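Local coordinates for oligopeptide-binding protein oppA (Lactococcus lactis, PDB 3DRF) that captures oligopeptides in a voluminous cavity that closes around them and serves the OppABCDF transporter in their uptake, at residues V37-D42 and F59-G64; P44-W49 and E449-V454; G52-A57 and G67-L72; K206-A209 and K213-T216. One frame throughout, in Å; residues are numbered along the deposited sequence. Where two conformers were deposited one is given.

Strand 34-40 leads into interaction 1, which closes when helix 57-62 comes back against it. Before that loop is complete the chain passes P44-W49, where interaction 2 opens; it closes some 400 residues later at helix 450-458, so the two contacts cross. G52-A57, also within the loop of interaction 1, opens interaction 3, which closes just past the helix at G67-L72; it crosses interaction 1 and nests inside interaction 2. Interaction 4, a short loop at 206-216, follows in series and nests inside interaction 2 as well. Q48 and W49 bond to T214 and T215, joining interactions 2 and 4, while F59 packs on W49, joining interactions 1 and 2.

Interaction 1: residues V37-D42 and F59-G64; sequences VAYQSD and FATMSG
Y39 of strand 34-40, in a mixed beta-sheet of this venus fly-trap fold, packs against T61 and M62 of the short helix 57-62. Its CG stands anti to the backbone N (chi1 -166°), which carries the ring off the strand and alongside the helix. At the root of the side chain, Y39 CB lies 3.9 Å from M62 CG, an apolar touch at the start of the methionine chain. Further out, Y39 CD1 meets the T61 methyl, CG2, at 3.6 Å, and next along the ring Y39 CE1 comes to 3.7 Å from T61 CB. The two side chains cross at about a right angle, the methyl approaching the ring obliquely. The T61 hydroxyl is engaged within its own helix, bonded to the carbonyl of A57, and the contact across the segments is van der Waals packing without a hydrogen bond. Strand 252-258 pairs with Y39 through E256, and its Y255 also touches T61. M62 bends at chi3 and packs on M45 and I235, while A60 touches a polar side chain of the bound peptide. S63 OG bonds back to A60 O at 2.7 Å, tilted 30° from the carbonyl plane.

Interaction 2: residues P44-W49 and E449-V454; sequences PMKAQW and EFNSWV
N451 and K46 both set CG anti to the carbonyl carbon (chi1 -66° and -70°), bringing the asparagine amide, from the first turn of helix 450-458, alongside the aliphatic part of the lysine. The helix has E449 as its N-cap, and the contact joins its start to the P44-W49 loop between strand 34-40 and helix 57-62. N451 ND2 donates to P44 O at 3.1 Å; the bond is nearly straight (175°) and lies in both the amide plane and the carbonyl plane, on a lone pair. A water doubles the link, donating to the same P44 O and, at 2.8 Å, to N451 OD1. K46 runs past N451 in the opposite direction, its CD 3.4 Å from N451 OD1. A leucine in place of N451 would probably leave P44 O without its amide donor and the water without one of its two acceptors. F450 packs on the backbone of the bound peptide, so the contact borders the binding cavity. The E449 carboxylate is bonded by S43 OG and caps the helix from both oxygens: OE1 takes S452 N at 2.8 Å and OE2 takes N451 N at 3.0 Å, each met from above the carboxylate plane.

Interaction 3: residues G52-A57 and G67-L72; sequences GLSNDA and GGQDGL
The loops that enter and leave the short helix 57-62 meet here through two buried side chains, S54 before the helix and Q69 after it. A chi1 of 174° swings S54 OG away from its own N and toward the end of Q69, and S54 OG lies 3.1 Å from Q69 OE1. Q69 reaches across with its chain extended beyond CG, touching F59 and A60 of the helix. Its backbone belongs to a turn of left-handed helix: G68, Q69 and D70 all have phi near 60°, and G71 N bonds to G67 O at 3.2 Å across them. At G67, with phi 113°, a beta carbon would jam against the preceding carbonyl O. D70 OD1 holds the turn to T221. On the other loop, D56 caps the helix by accepting from F59 N, N55 reaches Y491 and D134 with its amide, and N55 and A57 make backbone hydrogen bonds to the bound peptide. The loop ahead of the helix thus lines the peptide-binding site of a solute-binding protein closed like a venus fly-trap.

Interaction 4: residues K206-A209 and K213-T216; sequences KDLA and KTTT
T214, L208 and A209 draw together the two ends of a compact loop between helix 197-200 and strand 224-230, in which K206-A209 has a helical backbone without the regular bonds and K213-T214 belongs to a 3-10 segment. T214 is the centre of it. Its chi1 of 71° puts OG1 in the crowded position between backbone N and carbonyl carbon, and from there OG1 donates to L208 O at 2.8 Å, tilted 17° from the carbonyl plane. T214 OG1 is also 3.4 Å from A209 O and is hydrogen-bonded by Q48 NE2, so the buried hydroxyl is gripped by both a carbonyl and an amide. With a valine in place of T214, L208 O would probably lose its donor and Q48 NE2 its acceptor.

The other branch of T214 is apolar. Its CG2 meets L208 CD1 at 3.5 Å, tighter than ordinary methyl packing, the two side chains crossing at about a right angle. L200 and L50 touch both side chains and extend this apolar patch. A209 takes part through its backbone, its CB pointing away. The neighbouring T215 has its hydroxyl bonded to S211 O, while its carbonyl accepts from the indole of W49, whose backbone also pairs with T214; the loop is thereby fastened to the chain segment ahead of helix 57-62. The methyl of T215 closes the contact, CG2 resting 3.3 Å from A209 O.

Interaction 1: residues V37-D42 and F59-G64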
loop_
_atom_site.group_PDB
_atom_site.type_symbol
_atom_site.label_atom_id
_atom_site.label_comp_id
_atom_site.label_asym_id
_atom_site.label_seq_id
_atom_site.Cartn_x
_atom_site.Cartn_y
_atom_site.Cartn_z
ATOM N N VAL A 37 -5.174 8.276 20.599
ATOM C CA VAL A 37 -5.315 7.308 19.521
ATOM C C VAL A 37 -4.064 6.447 19.439
ATOM O O VAL A 37 -2.998 6.888 19.695
ATOM C CB VAL A 37 -5.512 8.052 18.143
ATOM C CG1 VAL A 37 -5.933 7.068 17.039
ATOM C CG2 VAL A 37 -6.571 9.142 18.247
ATOM N N ALA A 38 -4.241 5.194 19.057
ATOM C CA ALA A 38 -3.141 4.306 18.712
ATOM C C ALA A 38 -3.352 3.592 17.370
ATOM O O ALA A 38 -4.437 3.407 16.911
ATOM C CB ALA A 38 -2.863 3.265 19.863
ATOM N N TYR A 39 -2.223 3.169 16.822
ATOM C CA TYR A 39 -2.170 2.213 15.708
ATOM C C TYR A 39 -1.472 0.945 16.186
ATOM O O TYR A 39 -0.439 1.011 16.780
ATOM C CB TYR A 39 -1.443 2.852 14.484
ATOM C CG TYR A 39 -1.656 2.067 13.213
ATOM C CD1 TYR A 39 -2.639 2.427 12.298
ATOM C CD2 TYR A 39 -0.910 0.924 12.947
ATOM C CE1 TYR A 39 -2.833 1.665 11.146
ATOM C CE2 TYR A 39 -1.095 0.215 11.841
ATOM C CZ TYR A 39 -2.069 0.579 10.967
ATOM O OH TYR A 39 -2.235 -0.178 9.827
ATOM N N GLN A 40 -2.090 -0.184 15.902
ATOM C CA GLN A 40 -1.526 -1.461 16.294
ATOM C C GLN A 40 -0.349 -1.843 15.383
ATOM O O GLN A 40 -0.477 -2.013 14.212
ATOM C CB GLN A 40 -2.603 -2.552 16.266
ATOM C CG GLN A 40 -2.075 -3.882 16.879
ATOM C CD GLN A 40 -3.149 -4.939 16.854
ATOM O OE1 GLN A 40 -3.338 -5.613 15.877
ATOM N NE2 GLN A 40 -3.863 -5.053 17.958
ATOM N N SER A 41 0.794 -1.943 16.033
ATOM C CA SER A 41 2.015 -2.268 15.349
ATOM C C SER A 41 3.009 -2.893 16.314
ATOM O O SER A 41 3.259 -2.355 17.325
ATOM C CB SER A 41 2.635 -0.979 14.754
ATOM O OG SER A 41 3.869 -1.259 14.109
ATOM N N ASP A 42 3.566 -4.014 15.923
ATOM C CA ASP A 42 4.637 -4.652 16.679
ATOM C C ASP A 42 6.047 -4.082 16.350
ATOM O O ASP A 42 6.978 -4.319 17.050
ATOM C CB ASP A 42 4.593 -6.192 16.489
ATOM C CG ASP A 42 3.384 -6.823 17.211
ATOM O OD1 ASP A 42 3.097 -6.347 18.250
ATOM O OD2 ASP A 42 2.732 -7.670 16.660
ATOM N N PHE A 59 2.564 4.476 9.267
ATOM C CA PHE A 59 2.801 5.918 9.393
ATOM C C PHE A 59 1.831 6.749 8.515
ATOM O O PHE A 59 1.385 7.806 8.908
ATOM C CB PHE A 59 4.265 6.334 9.117
ATOM C CG PHE A 59 4.476 7.727 9.561
ATOM C CD1 PHE A 59 4.473 8.024 10.885
ATOM C CD2 PHE A 59 4.415 8.759 8.624
ATOM C CE1 PHE A 59 4.557 9.388 11.287
ATOM C CE2 PHE A 59 4.490 10.053 9.047
ATOM C CZ PHE A 59 4.561 10.354 10.292
ATOM N N ALA A 60 1.483 6.243 7.338
ATOM C CA ALA A 60 0.492 6.939 6.528
ATOM C C ALA A 60 -0.794 7.184 7.337
ATOM O O ALA A 60 -1.308 8.206 7.329
ATOM C CB ALA A 60 0.175 6.135 5.250
ATOM N N THR A 61 -1.204 6.177 8.095
ATOM C CA THR A 61 -2.397 6.301 8.937
ATOM C C THR A 61 -2.164 7.281 10.113
ATOM O O THR A 61 -2.945 8.144 10.329
ATOM C CB THR A 61 -2.844 4.954 9.459
ATOM O OG1 THR A 61 -3.193 4.123 8.348
ATOM C CG2 THR A 61 -4.086 5.121 10.321
ATOM N N MET A 62 -1.057 7.141 10.806
ATOM C CA MET A 62 -0.702 8.059 11.933
ATOM C C MET A 62 -0.536 9.527 11.544
ATOM O O MET A 62 -0.719 10.363 12.366
ATOM C CB MET A 62 0.556 7.547 12.650
ATOM C CG MET A 62 0.367 6.148 13.278
ATOM S SD MET A 62 1.846 5.578 14.185
ATOM C CE MET A 62 1.717 6.537 15.713
ATOM N N SER A 63 -0.230 9.779 10.267
ATOM C CA SER A 63 -0.120 11.130 9.719
ATOM C C SER A 63 -1.469 11.822 9.459
ATOM O O SER A 63 -1.489 12.947 9.108
ATOM C CB SER A 63 0.709 11.134 8.410
ATOM O OG SER A 63 -0.045 10.624 7.308
ATOM N N GLY A 64 -2.574 11.099 9.644
ATOM C CA GLY A 64 -3.886 11.602 9.271
ATOM C C GLY A 64 -4.239 13.007 9.799
ATOM O O GLY A 64 -4.594 13.869 9.064
#

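Interaction 2: residues P44-W49 and E449-V454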
loop_
_atom_site.group_PDB
_atom_site.type_symbol
_atom_site.label_atom_id
_atom_site.label_comp_id
_atom_site.label_asym_id
_atom_site.label_seq_id
_atom_site.Cartn_x
_atom_site.Cartn_y
_atom_site.Cartn_z
ATOM N N PRO A 44 8.473 -0.538 15.497
ATOM C CA PRO A 44 8.539 0.904 15.725
ATOM C C PRO A 44 7.970 1.691 14.531
ATOM O O PRO A 44 8.129 1.343 13.385
ATOM C CB PRO A 44 10.058 1.172 15.871
ATOM C CG PRO A 44 10.637 -0.100 16.241
ATOM C CD PRO A 44 9.783 -1.182 15.621
ATOM N N MET A 45 7.344 2.807 14.862
ATOM C CA MET A 45 6.897 3.771 13.877
ATOM C C MET A 45 8.098 4.295 13.059
ATOM O O MET A 45 9.132 4.525 13.573
ATOM C CB MET A 45 6.268 4.923 14.693
ATOM C CG MET A 45 5.723 6.003 13.829
ATOM S SD MET A 45 5.120 7.413 14.773
ATOM C CE MET A 45 6.679 8.192 15.379
ATOM N N LYS A 46 7.900 4.471 11.785
ATOM C CA LYS A 46 8.901 5.076 10.884
ATOM C C LYS A 46 8.312 6.398 10.419
ATOM O O LYS A 46 7.620 6.483 9.445
ATOM C CB LYS A 46 9.191 4.166 9.692
ATOM C CG LYS A 46 9.929 2.945 10.068
ATOM C CD LYS A 46 10.164 2.104 8.845
ATOM C CE LYS A 46 10.862 2.873 7.651
ATOM N NZ LYS A 46 12.160 3.301 8.011
ATOM N N ALA A 47 8.588 7.445 11.177
ATOM C CA ALA A 47 8.101 8.794 10.815
ATOM C C ALA A 47 8.745 9.253 9.500
ATOM O O ALA A 47 9.890 9.306 9.393
ATOM C CB ALA A 47 8.408 9.830 11.891
ATOM N N GLN A 48 7.894 9.506 8.529
ATOM C CA GLN A 48 8.319 10.075 7.207
ATOM C C GLN A 48 7.137 10.848 6.657
ATOM O O GLN A 48 6.151 10.288 6.262
ATOM C CB GLN A 48 8.749 8.960 6.233
ATOM C CG GLN A 48 9.192 9.524 4.838
ATOM C CD GLN A 48 10.060 10.793 4.986
ATOM O OE1 GLN A 48 9.662 11.846 4.651
ATOM N NE2 GLN A 48 11.273 10.611 5.467
ATOM N N TRP A 49 7.259 12.168 6.679
ATOM C CA TRP A 49 6.113 13.028 6.357
ATOM C C TRP A 49 5.934 13.288 4.869
ATOM O O TRP A 49 4.938 13.797 4.448
ATOM C CB TRP A 49 6.241 14.368 7.161
ATOM C CG TRP A 49 6.078 14.110 8.693
ATOM C CD1 TRP A 49 7.056 13.802 9.562
ATOM C CD2 TRP A 49 4.846 14.086 9.423
ATOM N NE1 TRP A 49 6.509 13.615 10.812
ATOM C CE2 TRP A 49 5.159 13.796 10.753
ATOM C CE3 TRP A 49 3.489 14.315 9.076
ATOM C CZ2 TRP A 49 4.178 13.726 11.771
ATOM C CZ3 TRP A 49 2.520 14.206 10.079
ATOM C CH2 TRP A 49 2.882 13.909 11.418
ATOM N N GLU A 449 10.677 -9.573 11.290
ATOM C CA GLU A 449 10.166 -8.256 11.764
ATOM C C GLU A 449 9.800 -7.343 10.546
ATOM O O GLU A 449 10.449 -7.352 9.530
ATOM C CB GLU A 449 11.251 -7.596 12.656
ATOM C CG GLU A 449 10.835 -6.245 13.291
ATOM C CD GLU A 449 11.149 -5.036 12.421
ATOM O OE1 GLU A 449 12.107 -5.091 11.665
ATOM O OE2 GLU A 449 10.430 -4.075 12.548
ATOM N N PHE A 450 8.725 -6.606 10.714
ATOM C CA PHE A 450 8.119 -5.871 9.596
ATOM C C PHE A 450 9.028 -4.826 8.886
ATOM O O PHE A 450 9.151 -4.853 7.714
ATOM C CB PHE A 450 6.808 -5.227 10.025
ATOM C CG PHE A 450 6.151 -4.396 8.926
ATOM C CD1 PHE A 450 5.558 -4.976 7.800
ATOM C CD2 PHE A 450 6.132 -3.035 9.023
ATOM C CE1 PHE A 450 4.952 -4.158 6.809
ATOM C CE2 PHE A 450 5.521 -2.247 8.056
ATOM C CZ PHE A 450 4.943 -2.811 6.957
ATOM N N ASN A 451 9.659 -3.940 9.658
ATOM C CA ASN A 451 10.524 -2.930 9.038
ATOM C C ASN A 451 11.698 -3.596 8.289
ATOM O O ASN A 451 12.011 -3.180 7.227
ATOM C CB ASN A 451 11.024 -1.889 10.084
ATOM C CG ASN A 451 9.906 -1.014 10.662
ATOM O OD1 ASN A 451 8.897 -0.779 10.064
ATOM N ND2 ASN A 451 10.139 -0.536 11.869
ATOM N N SER A 452 12.269 -4.636 8.866
ATOM C CA SER A 452 13.326 -5.419 8.213
ATOM C C SER A 452 12.825 -6.032 6.902
ATOM O O SER A 452 13.511 -5.992 5.873
ATOM C CB SER A 452 13.817 -6.527 9.149
ATOM O OG SER A 452 14.545 -5.994 10.242
ATOM N N TRP A 453 11.626 -6.578 6.947
ATOM C CA TRP A 453 11.019 -7.209 5.754
ATOM C C TRP A 453 10.829 -6.175 4.627
ATOM O O TRP A 453 11.135 -6.426 3.524
ATOM C CB TRP A 453 9.693 -7.833 6.135
ATOM C CG TRP A 453 8.937 -8.480 4.947
ATOM C CD1 TRP A 453 9.074 -9.731 4.478
ATOM C CD2 TRP A 453 7.958 -7.853 4.157
ATOM N NE1 TRP A 453 8.235 -9.933 3.440
ATOM C CE2 TRP A 453 7.518 -8.794 3.211
ATOM C CE3 TRP A 453 7.381 -6.586 4.169
ATOM C CZ2 TRP A 453 6.546 -8.500 2.245
ATOM C CZ3 TRP A 453 6.408 -6.299 3.233
ATOM C CH2 TRP A 453 5.987 -7.269 2.280
ATOM N N VAL A 454 10.341 -4.998 4.971
ATOM C CA VAL A 454 10.146 -3.938 3.982
ATOM C C VAL A 454 11.499 -3.586 3.328
ATOM O O VAL A 454 11.591 -3.489 2.125
ATOM C CB VAL A 454 9.478 -2.649 4.562
ATOM C CG1 VAL A 454 9.384 -1.549 3.450
ATOM C CG2 VAL A 454 8.061 -2.959 5.072
HETATM O O HOH W 1 6.609 0.335 11.175
#

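Interaction 3: residues G52-A57 and G67-L72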
loop_
_atom_site.group_PDB
_atom_site.type_symbol
_atom_site.label_atom_id
_atom_site.label_comp_id
_atom_site.label_asym_id
_atom_site.label_seq_id
_atom_site.Cartn_x
_atom_site.Cartn_y
_atom_site.Cartn_z
ATOM N N GLY A 52 6.237 10.490 -0.925
ATOM C CA GLY A 52 7.067 9.810 -1.902
ATOM C C GLY A 52 8.113 8.922 -1.259
ATOM O O GLY A 52 8.587 7.962 -1.868
ATOM N N LEU A 53 8.533 9.230 -0.032
ATOM C CA LEU A 53 9.603 8.480 0.633
ATOM C C LEU A 53 9.088 7.473 1.695
ATOM O O LEU A 53 9.858 6.853 2.355
ATOM C CB LEU A 53 10.544 9.474 1.348
ATOM C CG LEU A 53 11.138 10.592 0.421
ATOM C CD1 LEU A 53 12.210 11.425 1.186
ATOM C CD2 LEU A 53 11.777 10.012 -0.883
ATOM N N SER A 54 7.779 7.399 1.875
ATOM C CA SER A 54 7.159 6.559 2.912
ATOM C C SER A 54 6.432 5.404 2.239
ATOM O O SER A 54 5.632 5.629 1.417
ATOM C CB SER A 54 6.154 7.449 3.660
ATOM O OG SER A 54 5.398 6.677 4.607
ATOM N N ASN A 55 6.707 4.179 2.659
ATOM C CA ASN A 55 6.129 2.983 2.019
ATOM C C ASN A 55 5.029 2.277 2.806
ATOM O O ASN A 55 4.357 1.501 2.241
ATOM C CB ASN A 55 7.232 1.964 1.722
ATOM C CG ASN A 55 8.269 2.472 0.726
ATOM O OD1 ASN A 55 7.968 3.026 -0.273
ATOM N ND2 ASN A 55 9.482 2.199 1.014
ATOM N N ASP A 56 4.919 2.586 4.078
ATOM C CA ASP A 56 4.077 1.771 4.983
ATOM C C ASP A 56 2.779 2.447 5.396
ATOM O O ASP A 56 2.665 3.649 5.530
ATOM C CB ASP A 56 4.915 1.402 6.222
ATOM C CG ASP A 56 5.313 2.645 7.031
ATOM O OD1 ASP A 56 6.265 3.299 6.594
ATOM O OD2 ASP A 56 4.692 2.958 8.015
ATOM N N ALA A 57 1.787 1.611 5.622
ATOM C CA ALA A 57 0.446 2.033 5.972
ATOM C C ALA A 57 0.385 2.549 7.422
ATOM O O ALA A 57 -0.442 3.334 7.743
ATOM C CB ALA A 57 -0.510 0.852 5.759
ATOM N N GLY A 67 -2.758 15.919 7.950
ATOM C CA GLY A 67 -3.054 16.072 6.538
ATOM C C GLY A 67 -2.793 14.801 5.733
ATOM O O GLY A 67 -2.978 14.824 4.565
ATOM N N GLY A 68 -2.411 13.706 6.361
ATOM C CA GLY A 68 -2.198 12.442 5.629
ATOM C C GLY A 68 -1.060 12.499 4.603
ATOM O O GLY A 68 -1.210 12.108 3.492
ATOM N N GLN A 69 0.034 13.085 5.035
ATOM C CA GLN A 69 1.228 13.402 4.174
ATOM C C GLN A 69 0.842 14.397 3.057
ATOM O O GLN A 69 1.269 14.323 1.960
ATOM C CB GLN A 69 1.894 12.099 3.674
ATOM C CG GLN A 69 2.363 11.239 4.833
ATOM C CD GLN A 69 2.686 9.799 4.431
ATOM O OE1 GLN A 69 3.691 9.268 4.806
ATOM N NE2 GLN A 69 1.835 9.224 3.634
ATOM N N ASP A 70 0.040 15.360 3.480
ATOM C CA ASP A 70 -0.288 16.574 2.726
ATOM C C ASP A 70 -1.013 16.318 1.387
ATOM O O ASP A 70 -0.733 16.849 0.365
ATOM C CB ASP A 70 0.955 17.490 2.622
ATOM C CG ASP A 70 1.445 17.901 4.005
ATOM O OD1 ASP A 70 0.565 18.209 4.820
ATOM O OD2 ASP A 70 2.617 17.879 4.220
ATOM N N GLY A 71 -2.008 15.471 1.532
ATOM C CA GLY A 71 -2.976 15.234 0.474
ATOM C C GLY A 71 -3.766 16.486 0.132
ATOM O O GLY A 71 -4.080 17.289 1.011
ATOM N N LEU A 72 -4.070 16.659 -1.151
ATOM C CA LEU A 72 -4.673 17.905 -1.661
ATOM C C LEU A 72 -6.182 17.884 -1.940
ATOM O O LEU A 72 -6.794 18.885 -1.861
ATOM C CB LEU A 72 -3.974 18.308 -2.983
ATOM C CG LEU A 72 -2.544 18.810 -2.842
ATOM C CD1 LEU A 72 -1.994 19.036 -4.219
ATOM C CD2 LEU A 72 -2.496 20.144 -1.969
#

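Interaction 4: residues K206-A209 and K213-T216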
loop_
_atom_site.group_PDB
_atom_site.type_symbol
_atom_site.label_atom_id
_atom_site.label_comp_id
_atom_site.label_asym_id
_atom_site.label_seq_id
_atom_site.Cartn_x
_atom_site.Cartn_y
_atom_site.Cartn_z
ATOM N N LYS A 206 20.252 12.758 -0.766
ATOM C CA LYS A 206 20.594 11.489 -0.095
ATOM C C LYS A 206 20.311 11.482 1.417
ATOM O O LYS A 206 20.172 10.472 1.986
ATOM C CB LYS A 206 22.090 11.142 -0.343
ATOM C CG LYS A 206 23.044 12.026 0.489
ATOM C CD LYS A 206 24.574 11.685 0.224
ATOM C CE LYS A 206 25.544 12.483 1.128
ATOM N NZ LYS A 206 25.362 12.039 2.572
ATOM N N ASP A 207 20.262 12.683 1.994
ATOM C CA ASP A 207 20.047 12.878 3.458
ATOM C C ASP A 207 18.548 13.203 3.789
ATOM O O ASP A 207 18.192 13.325 4.894
ATOM C CB ASP A 207 20.892 14.086 3.947
ATOM C CG ASP A 207 22.428 13.891 3.839
ATOM O OD1 ASP A 207 22.818 12.784 3.849
ATOM O OD2 ASP A 207 23.092 14.926 3.800
ATOM N N LEU A 208 17.730 13.355 2.775
ATOM C CA LEU A 208 16.380 13.892 3.031
ATOM C C LEU A 208 15.481 12.991 3.872
ATOM O O LEU A 208 14.848 13.454 4.742
ATOM C CB LEU A 208 15.685 14.276 1.707
ATOM C CG LEU A 208 14.317 14.996 1.889
ATOM C CD1 LEU A 208 14.468 16.336 2.651
ATOM C CD2 LEU A 208 13.669 15.235 0.491
ATOM N N ALA A 209 15.521 11.700 3.617
ATOM C CA ALA A 209 14.649 10.752 4.352
ATOM C C ALA A 209 15.006 10.682 5.827
ATOM O O ALA A 209 14.150 10.383 6.627
ATOM C CB ALA A 209 14.761 9.356 3.717
ATOM N N LYS A 213 13.919 17.298 9.303
ATOM C CA LYS A 213 12.897 18.078 8.618
ATOM C C LYS A 213 11.825 17.227 7.903
ATOM O O LYS A 213 10.852 17.737 7.484
ATOM C CB LYS A 213 13.586 19.007 7.609
ATOM C CG LYS A 213 14.358 20.199 8.282
ATOM C CD LYS A 213 14.862 21.234 7.229
ATOM C CE LYS A 213 15.310 22.430 7.938
ATOM N NZ LYS A 213 15.571 23.414 6.825
ATOM N N THR A 214 12.030 15.919 7.793
ATOM C CA THR A 214 10.980 15.027 7.230
ATOM C C THR A 214 10.538 13.961 8.220
ATOM O O THR A 214 9.814 13.108 7.867
ATOM C CB THR A 214 11.453 14.303 5.923
ATOM O OG1 THR A 214 12.449 13.313 6.249
ATOM C CG2 THR A 214 11.933 15.337 4.816
ATOM N N THR A 215 10.999 14.049 9.459
ATOM C CA THR A 215 10.793 12.958 10.476
ATOM C C THR A 215 10.240 13.539 11.789
ATOM O O THR A 215 9.103 13.368 12.081
ATOM C CB THR A 215 12.102 12.144 10.684
ATOM O OG1 THR A 215 13.160 13.035 11.082
ATOM C CG2 THR A 215 12.557 11.473 9.356
ATOM N N THR A 216 11.070 14.252 12.534
ATOM C CA THR A 216 10.692 14.803 13.859
ATOM C C THR A 216 10.231 16.234 13.812
ATOM O O THR A 216 9.515 16.639 14.675
ATOM C CB THR A 216 11.873 14.698 14.821
ATOM O OG1 THR A 216 13.017 15.228 14.167
ATOM C CG2 THR A 216 12.131 13.200 15.209
#